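Local coordinates for protein putative NADH-depentdent flavin oxidoreductase (Cupriavidus metallidurans, PDB 5OCS) that probably reduces activated alkenes as an FMN-dependent ene-reductase of the Old Yellow Enzyme family, drawing electrons from a nicotinamide cofactor, at residues G246-S251 against A291-P296. Sequence-based numbering, arbitrary orientation.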
ATOM      1  N   GLY D 246     -14.764  35.231   9.466  1.00 13.12           N
ATOM      2  CA  GLY D 246     -13.341  35.227   9.707  1.00 12.21           C
ATOM      3  C   GLY D 246     -12.583  34.477   8.618  1.00 12.09           C
ATOM      4  O   GLY D 246     -11.537  34.933   8.147  1.00 11.06           O
ATOM      5  N   THR D 247     -13.073  33.289   8.284  1.00 12.49           N
ATOM      6  CA  THR D 247     -12.464  32.488   7.224  1.00 13.53           C
ATOM      7  C   THR D 247     -12.323  33.279   5.919  1.00 13.89           C
ATOM      8  O   THR D 247     -11.284  33.196   5.249  1.00 13.56           O
ATOM      9  CB  THR D 247     -13.286  31.218   6.988  1.00 13.52           C
ATOM     10  OG1 THR D 247     -13.222  30.481   8.190  1.00 13.68           O
ATOM     11  CG2 THR D 247     -12.737  30.360   5.897  1.00 13.69           C
ATOM     12  N   ILE D 248     -13.373  33.997   5.547  1.00 14.11           N
ATOM     13  CA  ILE D 248     -13.359  34.768   4.300  1.00 15.47           C
ATOM     14  C   ILE D 248     -12.339  35.884   4.402  1.00 14.96           C
ATOM     15  O   ILE D 248     -11.581  36.098   3.462  1.00 15.46           O
ATOM     16  CB  ILE D 248     -14.773  35.278   3.925  1.00 16.16           C
ATOM     17  CG1 ILE D 248     -15.629  34.083   3.544  1.00 16.97           C
ATOM     18  CG2 ILE D 248     -14.707  36.257   2.747  1.00 16.86           C
ATOM     19  CD1 ILE D 248     -17.105  34.326   3.499  1.00 18.12           C
ATOM     20  N   ALA D 249     -12.294  36.571   5.545  1.00 15.29           N
ATOM     21  CA  ALA D 249     -11.352  37.680   5.725  1.00 15.32           C
ATOM     22  C   ALA D 249      -9.899  37.173   5.728  1.00 14.46           C
ATOM     23  O   ALA D 249      -8.976  37.780   5.143  1.00 13.49           O
ATOM     24  CB  ALA D 249     -11.670  38.427   7.011  1.00 15.86           C
ATOM     25  N   LEU D 250      -9.703  36.038   6.386  1.00 13.19           N
ATOM     26  CA  LEU D 250      -8.390  35.438   6.390  1.00 13.41           C
ATOM     27  C   LEU D 250      -7.972  34.998   4.942  1.00 12.62           C
ATOM     28  O   LEU D 250      -6.816  35.218   4.545  1.00 14.27           O
ATOM     29  CB  LEU D 250      -8.339  34.289   7.397  1.00 12.34           C
ATOM     30  CG  LEU D 250      -7.006  33.509   7.457  1.00 12.88           C
ATOM     31  CD1 LEU D 250      -5.887  34.398   7.961  1.00 13.13           C
ATOM     32  CD2 LEU D 250      -7.168  32.305   8.385  1.00 12.92           C
ATOM     33  N   SER D 251      -8.900  34.442   4.185  1.00 13.22           N
ATOM     34  CA  SER D 251      -8.632  33.949   2.819  1.00 13.11           C
ATOM     35  C   SER D 251      -8.299  35.124   1.888  1.00 14.26           C
ATOM     36  O   SER D 251      -7.358  35.042   1.089  1.00 14.17           O
ATOM     37  CB  SER D 251      -9.775  33.138   2.301  1.00 14.70           C
ATOM     38  OG  SER D 251      -9.981  31.990   3.133  1.00 13.27           O
ATOM     39  N   ALA D 291     -16.118  31.213  -4.274  1.00 17.78           N
ATOM     40  CA  ALA D 291     -16.861  32.219  -5.015  1.00 19.24           C
ATOM     41  C   ALA D 291     -16.414  33.619  -4.645  1.00 21.47           C
ATOM     42  O   ALA D 291     -16.249  34.448  -5.535  1.00 23.77           O
ATOM     43  CB  ALA D 291     -18.344  32.065  -4.783  1.00 19.41           C
ATOM     44  N   GLU D 292     -16.193  33.882  -3.359  1.00 20.16           N
ATOM     45  CA  GLU D 292     -15.903  35.250  -2.909  1.00 20.10           C
ATOM     46  C   GLU D 292     -14.437  35.687  -2.989  1.00 20.99           C
ATOM     47  O   GLU D 292     -14.162  36.864  -3.184  1.00 21.39           O
ATOM     48  CB  GLU D 292     -16.377  35.464  -1.476  1.00 20.08           C
ATOM     49  CG  GLU D 292     -17.886  35.350  -1.288  1.00 20.44           C
ATOM     50  CD  GLU D 292     -18.369  35.890   0.031  1.00 19.80           C
ATOM     51  OE1 GLU D 292     -17.619  36.602   0.722  1.00 21.67           O
ATOM     52  OE2 GLU D 292     -19.515  35.587   0.387  1.00 19.33           O
ATOM     53  N   VAL D 293     -13.502  34.765  -2.766  1.00 18.87           N
ATOM     54  CA  VAL D 293     -12.089  35.101  -2.722  1.00 19.11           C
ATOM     55  C   VAL D 293     -11.359  34.756  -4.035  1.00 20.09           C
ATOM     56  O   VAL D 293     -10.422  35.465  -4.419  1.00 20.93           O
ATOM     57  CB  VAL D 293     -11.393  34.443  -1.520  1.00 19.19           C
ATOM     58  CG1 VAL D 293      -9.924  34.831  -1.447  1.00 19.15           C
ATOM     59  CG2 VAL D 293     -12.086  34.863  -0.229  1.00 18.60           C
ATOM     60  N   GLY D 294     -11.742  33.661  -4.686  1.00 19.96           N
ATOM     61  CA  GLY D 294     -11.155  33.287  -5.985  1.00 21.00           C
ATOM     62  C   GLY D 294      -9.778  32.647  -5.930  1.00 20.69           C
ATOM     63  O   GLY D 294      -9.160  32.451  -6.968  1.00 20.30           O
ATOM     64  N   LEU D 295      -9.267  32.330  -4.743  1.00 18.07           N
ATOM     65  CA  LEU D 295      -8.051  31.506  -4.640  1.00 17.18           C
ATOM     66  C   LEU D 295      -8.412  30.085  -5.090  1.00 16.30           C
ATOM     67  O   LEU D 295      -9.562  29.655  -4.946  1.00 16.60           O
ATOM     68  CB  LEU D 295      -7.537  31.425  -3.177  1.00 17.85           C
ATOM     69  CG  LEU D 295      -6.553  32.403  -2.540  1.00 17.46           C
ATOM     70  CD1 LEU D 295      -6.406  32.235  -1.031  1.00 17.37           C
ATOM     71  CD2 LEU D 295      -5.200  32.329  -3.218  1.00 16.58           C
ATOM     72  N   PRO D 296      -7.433  29.299  -5.570  1.00 16.49           N
ATOM     73  CA  PRO D 296      -7.648  27.853  -5.679  1.00 15.59           C
ATOM     74  C   PRO D 296      -8.106  27.301  -4.312  1.00 15.23           C
ATOM     75  O   PRO D 296      -7.448  27.577  -3.303  1.00 15.00           O
ATOM     76  CB  PRO D 296      -6.250  27.339  -6.043  1.00 16.09           C
ATOM     77  CG  PRO D 296      -5.681  28.445  -6.845  1.00 16.21           C
ATOM     78  CD  PRO D 296      -6.159  29.703  -6.191  1.00 16.45           C
TER
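Val293 packs against Ser251 where two neighbouring outer helices of the TIM barrel meet. Helix 244-256 follows strand 228-233, and helix 284-293 leads into strand 297-300. The tight part lies toward the barrel. Both methyls of Val293 lie against residues 246-251, at Ser251 and the carbonyl of Ile248. Val293 CG2 sits 3.8 Å from Ser251 CB and also faces the carbonyl oxygen of Ile248. Val293 CG1, anti to the backbone N (chi1 -178°), reaches the backbone carbonyl of Ser251, 3.6 Å from Ser251 O. Leu295 approaches the same oxygen, its CD1 3.6 Å from Ser251 O. Two methyl groups thus rest on one carbonyl oxygen at van der Waals distance. Val262 of strand 262-265 touches both Ser251 and Leu295 and closes this buried side.

The Glu292 side is looser and more open to solvent. Its extended side chain crosses that of Ile248 at about a right angle. Glu292 OE1 lies 3.6 Å from both CG2 and CD1 of Ile248, a van der Waals contact of a carboxylate oxygen with two methyl groups. The charge is met by Arg288 of the same helix, whose NE forms a salt bridge with OE2.

Helix 284-293 ends at Val293. Gly294 is the first residue to leave helical geometry, with positive phi (78°), and the chain turns toward the barrel strand. Lys255 NZ donates to Val293 O, a further tie between the two helices. The Ser251 hydroxyl turns back into its own helix. Thr247 O takes Ser251 N and Ser251 OG from opposite faces of its carbonyl plane, the hydroxyl OG at 2.8 Å from that oxygen.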